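Local coordinates for cupin 2, conserved barrel domain protein (Novosphingobium aromaticivorans DSM 12444, PDB 3ES1), which is of unknown function but has a cupin-like beta fold and pairs with a second copy of itself, at residues Trp51-Thr55 / Val56-Asn60; Tyr157-Gly161 / Gln162-Glu166. All blocks are in the same frame, centred on the assembly; numbering follows the deposited sequence.

Contact 1: residues Trp51-Thr55 / Val56-Asn60; sequences WTTAT and VPADN
V56 opens the second half of this local turn by laying CG1 at 3.9 Å from OG1 of T53, the two side chains crossing at about a right angle. Its chi1 of -66° sets CG1 opposite its own carbonyl carbon, so that the methyl is turned back toward the end of the strand, while its side chain also packs on S79 of strand 79-86. The OG1 of T53 is itself engaged, donating to O of T55 at 2.8 Å from above the carbonyl plane and bonding to OG of S79 as well. P57 follows through a cis peptide bond, and its carbonyl oxygen receives the hydroxyl of T55: OG1 of T55 lies 2.6 Å from O of P57, with a C=O...donor angle of 154° and only a slight tilt from the carbonyl plane. With cis proline third, residues T55 to A58 form a type VIb turn, which reverses the chain just after strand 45-53 ends and brings CA of A58 to 5.3 Å from CA of T55. The T55 carbonyl carries a second, softer contact here, a CA-H...O approach of 3.5 Å from CA of A58 to O of T55. The methyl of A58 rests against T53, CB of A58 being 3.9 Å from CG2 of T53, and the A58 backbone makes hydrogen bonds to the second subunit. Beyond it, the carboxylate of D59 turns forward to the backbone N of N61 as an Asx turn. N60 ends the segment with its ND2 bonded to the carbonyl of S99 of the second subunit.

Contact 2: residues Tyr157-Gly161 / Gln162-Glu166; sequences YLHNG and QPLPE
The carbonyl oxygen of Q162 is gripped twice: N of H159 donates to O of Q162 at 2.7 Å, bent to 146° at the hydrogen, and CA of L158 adds a CA-H...O contact to the same oxygen. Returning the bond, N of Q162 donates to O of H159 at 3.0 Å. This pair closes a two-residue beta hairpin whose type I' turn runs through N160 and G161, both with positive phi, the Asn-Gly sequence familiar in such turns. CG of N160 lies over the centre of one face of the H159 imidazole, 4.0 Å above its plane. At the open end of the hairpin, a water bridges O of Y157 and N of L164. With CG opposite its own carbonyl carbon (chi1 -56°), L164 turns its branches back, CD2 to 3.6 Å from CB of H159, whose side chain it crosses at about a right angle, and CD1 to 4.0 Å from CD2 of Y157. An alanine here would lose both branches, and the H159 and Y157 side chains would probably be less firmly held against the returning chain. The hairpin lies at the surface beyond strand 145-153, reaching the second subunit, where H21 at the end of strand 14-21 stacks on the Y157 ring and G25 meets L164.

From the N terminus, the chain first runs through strands 14-21, 27-39 and 45-53; contact 1 closes the turn that begins the long loop to strand 79-86. Most of the remaining strands follow, and contact 2 closes the hairpin beyond strand 145-153, near the C terminus. The two are in series, neither enclosing nor crossing the other, and their centres lie about 27 Å apart within the chain. The dimer brings such regions together: N61 of the second subunit, next along from 56-60 there, packs on Y157 and L158, while P57 packs on E153 of the second subunit, on its strand 145-153.

Contact 1: residues Trp51-Thr55 / Val56-Asn60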
loop_
_atom_site.group_PDB
_atom_site.type_symbol
_atom_site.label_atom_id
_atom_site.label_comp_id
_atom_site.label_asym_id
_atom_site.label_seq_id
_atom_site.Cartn_x
_atom_site.Cartn_y
_atom_site.Cartn_z
ATOM N N TRP A 51 -9.813 -2.037 -3.009
ATOM C CA TRP A 51 -10.449 -2.165 -1.692
ATOM C C TRP A 51 -10.617 -0.800 -1.043
ATOM O O TRP A 51 -9.906 0.163 -1.375
ATOM C CB TRP A 51 -9.612 -3.095 -0.756
ATOM C CG TRP A 51 -10.402 -3.725 0.384
ATOM C CD1 TRP A 51 -10.474 -3.289 1.659
ATOM C CD2 TRP A 51 -11.285 -4.853 0.302
ATOM N NE1 TRP A 51 -11.331 -4.062 2.391
ATOM C CE2 TRP A 51 -11.837 -5.044 1.587
ATOM C CE3 TRP A 51 -11.670 -5.714 -0.733
ATOM C CZ2 TRP A 51 -12.758 -6.068 1.858
ATOM C CZ3 TRP A 51 -12.533 -6.714 -0.469
ATOM C CH2 TRP A 51 -13.086 -6.891 0.816
ATOM N N THR A 52 -11.545 -0.782 -0.102
ATOM C CA THR A 52 -11.810 0.341 0.801
ATOM C C THR A 52 -12.219 -0.155 2.162
ATOM O O THR A 52 -12.797 -1.234 2.293
ATOM C CB THR A 52 -12.953 1.229 0.306
ATOM O OG1 THR A 52 -14.185 0.508 0.332
ATOM C CG2 THR A 52 -12.661 1.738 -1.109
ATOM N N THR A 53 -11.946 0.639 3.182
ATOM C CA THR A 53 -12.535 0.411 4.521
ATOM C C THR A 53 -13.307 1.666 4.899
ATOM O O THR A 53 -12.874 2.784 4.575
ATOM C CB THR A 53 -11.422 0.067 5.559
ATOM O OG1 THR A 53 -10.585 1.200 5.777
ATOM C CG2 THR A 53 -10.584 -1.090 5.058
ATOM N N ALA A 54 -14.461 1.491 5.543
ATOM C CA ALA A 54 -15.352 2.627 5.823
ATOM C C ALA A 54 -14.706 3.523 6.868
ATOM O O ALA A 54 -14.905 4.722 6.868
ATOM C CB ALA A 54 -16.768 2.161 6.283
ATOM N N THR A 55 -13.895 2.902 7.722
ATOM C CA THR A 55 -13.207 3.583 8.817
ATOM C C THR A 55 -11.753 3.148 8.892
ATOM O O THR A 55 -11.372 2.093 8.347
ATOM C CB THR A 55 -13.851 3.263 10.177
ATOM O OG1 THR A 55 -13.743 1.863 10.452
ATOM C CG2 THR A 55 -15.370 3.662 10.183
ATOM N N VAL A 56 -10.959 3.989 9.548
ATOM C CA VAL A 56 -9.692 3.577 10.116
ATOM C C VAL A 56 -9.691 3.983 11.613
ATOM O O VAL A 56 -10.010 5.143 11.911
ATOM C CB VAL A 56 -8.450 4.160 9.331
ATOM C CG1 VAL A 56 -8.366 3.568 7.914
ATOM C CG2 VAL A 56 -8.430 5.690 9.282
ATOM N N PRO A 57 -9.414 3.032 12.542
ATOM C CA PRO A 57 -9.153 1.603 12.288
ATOM C C PRO A 57 -10.263 0.915 11.511
ATOM O O PRO A 57 -11.425 1.322 11.533
ATOM C CB PRO A 57 -9.011 1.003 13.690
ATOM C CG PRO A 57 -8.682 2.168 14.592
ATOM C CD PRO A 57 -9.341 3.353 13.995
ATOM N N ALA A 58 -9.854 -0.146 10.834
ATOM C CA ALA A 58 -10.729 -0.905 9.950
ATOM C C ALA A 58 -11.522 -1.919 10.775
ATOM O O ALA A 58 -11.456 -1.940 12.009
ATOM C CB ALA A 58 -9.934 -1.591 8.862
ATOM N N ASP A 59 -12.263 -2.753 10.060
ATOM C CA ASP A 59 -13.183 -3.730 10.697
ATOM C C ASP A 59 -13.142 -5.040 9.986
ATOM O O ASP A 59 -13.689 -5.188 8.895
ATOM C CB ASP A 59 -14.623 -3.209 10.661
ATOM C CG ASP A 59 -15.591 -4.068 11.461
ATOM O OD1 ASP A 59 -15.212 -5.133 11.955
ATOM O OD2 ASP A 59 -16.770 -3.689 11.526
ATOM N N ASN A 60 -12.458 -6.015 10.586
ATOM C CA ASN A 60 -12.393 -7.308 9.928
ATOM C C ASN A 60 -13.623 -8.155 10.200
ATOM O O ASN A 60 -13.670 -9.338 9.828
ATOM C CB ASN A 60 -11.096 -8.056 10.242
ATOM C CG ASN A 60 -9.940 -7.440 9.544
ATOM O OD1 ASN A 60 -10.040 -7.064 8.363
ATOM N ND2 ASN A 60 -8.850 -7.290 10.239
#

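Contact 2: residues Tyr157-Gly161 / Gln162-Glu166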
loop_
_atom_site.group_PDB
_atom_site.type_symbol
_atom_site.label_atom_id
_atom_site.label_comp_id
_atom_site.label_asym_id
_atom_site.label_seq_id
_atom_site.Cartn_x
_atom_site.Cartn_y
_atom_site.Cartn_z
ATOM N N TYR A 157 -4.441 19.428 6.880
ATOM C CA TYR A 157 -3.155 19.932 7.265
ATOM C C TYR A 157 -3.378 21.328 7.825
ATOM O O TYR A 157 -4.107 22.156 7.243
ATOM C CB TYR A 157 -2.154 19.961 6.087
ATOM C CG TYR A 157 -0.853 20.604 6.502
ATOM C CD1 TYR A 157 0.077 19.883 7.251
ATOM C CD2 TYR A 157 -0.588 21.948 6.236
ATOM C CE1 TYR A 157 1.260 20.464 7.666
ATOM C CE2 TYR A 157 0.594 22.547 6.678
ATOM C CZ TYR A 157 1.514 21.784 7.371
ATOM O OH TYR A 157 2.669 22.367 7.856
ATOM N N LEU A 158 -2.726 21.560 8.952
ATOM C CA LEU A 158 -2.758 22.856 9.657
ATOM C C LEU A 158 -1.473 23.675 9.442
ATOM O O LEU A 158 -0.365 23.311 9.856
ATOM C CB LEU A 158 -3.037 22.668 11.157
ATOM C CG LEU A 158 -4.413 22.120 11.566
ATOM C CD1 LEU A 158 -4.561 21.979 13.101
ATOM C CD2 LEU A 158 -5.508 22.960 10.981
ATOM N N HIS A 159 -1.657 24.805 8.782
ATOM C CA HIS A 159 -0.616 25.824 8.638
ATOM C C HIS A 159 -0.918 27.040 9.515
ATOM O O HIS A 159 -1.934 27.699 9.343
ATOM C CB HIS A 159 -0.529 26.265 7.191
ATOM C CG HIS A 159 0.492 27.322 6.946
ATOM N ND1 HIS A 159 1.831 27.108 7.155
ATOM C CD2 HIS A 159 0.378 28.595 6.505
ATOM C CE1 HIS A 159 2.501 28.208 6.862
ATOM N NE2 HIS A 159 1.642 29.128 6.481
ATOM N N ASN A 160 0.003 27.307 10.427
ATOM C CA ASN A 160 -0.162 28.312 11.479
ATOM C C ASN A 160 -1.521 28.097 12.117
ATOM O O ASN A 160 -2.323 29.029 12.239
ATOM C CB ASN A 160 -0.086 29.722 10.901
ATOM C CG ASN A 160 1.303 30.080 10.371
ATOM O OD1 ASN A 160 2.343 29.618 10.878
ATOM N ND2 ASN A 160 1.312 30.918 9.323
ATOM N N GLY A 161 -1.816 26.826 12.371
ATOM C CA GLY A 161 -3.031 26.421 13.088
ATOM C C GLY A 161 -4.314 26.535 12.306
ATOM O O GLY A 161 -5.395 26.381 12.852
ATOM N N GLN A 162 -4.194 26.797 11.014
ATOM C CA GLN A 162 -5.369 26.904 10.155
ATOM C C GLN A 162 -5.209 26.079 8.899
ATOM O O GLN A 162 -4.093 25.852 8.451
ATOM C CB GLN A 162 -5.598 28.344 9.702
ATOM C CG GLN A 162 -5.826 29.361 10.800
ATOM C CD GLN A 162 -7.006 29.029 11.675
ATOM O OE1 GLN A 162 -8.101 28.723 11.194
ATOM N NE2 GLN A 162 -6.792 29.095 12.981
ATOM N N PRO A 163 -6.329 25.652 8.314
ATOM C CA PRO A 163 -6.337 24.982 7.016
ATOM C C PRO A 163 -5.698 25.842 5.944
ATOM O O PRO A 163 -5.691 27.067 6.047
ATOM C CB PRO A 163 -7.827 24.812 6.717
ATOM C CG PRO A 163 -8.477 24.797 8.023
ATOM C CD PRO A 163 -7.683 25.747 8.885
ATOM N N LEU A 164 -5.139 25.194 4.929
ATOM C CA LEU A 164 -4.641 25.928 3.764
ATOM C C LEU A 164 -5.784 26.353 2.795
ATOM O O LEU A 164 -6.795 25.671 2.645
ATOM C CB LEU A 164 -3.660 25.084 2.960
ATOM C CG LEU A 164 -2.422 24.489 3.601
ATOM C CD1 LEU A 164 -1.914 23.345 2.728
ATOM C CD2 LEU A 164 -1.386 25.587 3.756
ATOM N N PRO A 165 -5.576 27.463 2.095
ATOM C CA PRO A 165 -6.280 27.859 0.861
ATOM C C PRO A 165 -6.351 26.775 -0.214
ATOM O O PRO A 165 -5.370 26.087 -0.471
ATOM C CB PRO A 165 -5.393 28.954 0.312
ATOM C CG PRO A 165 -4.751 29.571 1.542
ATOM C CD PRO A 165 -4.553 28.437 2.505
ATOM N N GLU A 166 -7.500 26.658 -0.877
ATOM C CA GLU A 166 -7.597 25.827 -2.092
ATOM C C GLU A 166 -7.902 26.708 -3.306
ATOM O O GLU A 166 -7.217 27.714 -3.553
ATOM C CB GLU A 166 -8.648 24.708 -1.937
HETATM O O HOH W 1 -5.108 22.355 4.853
#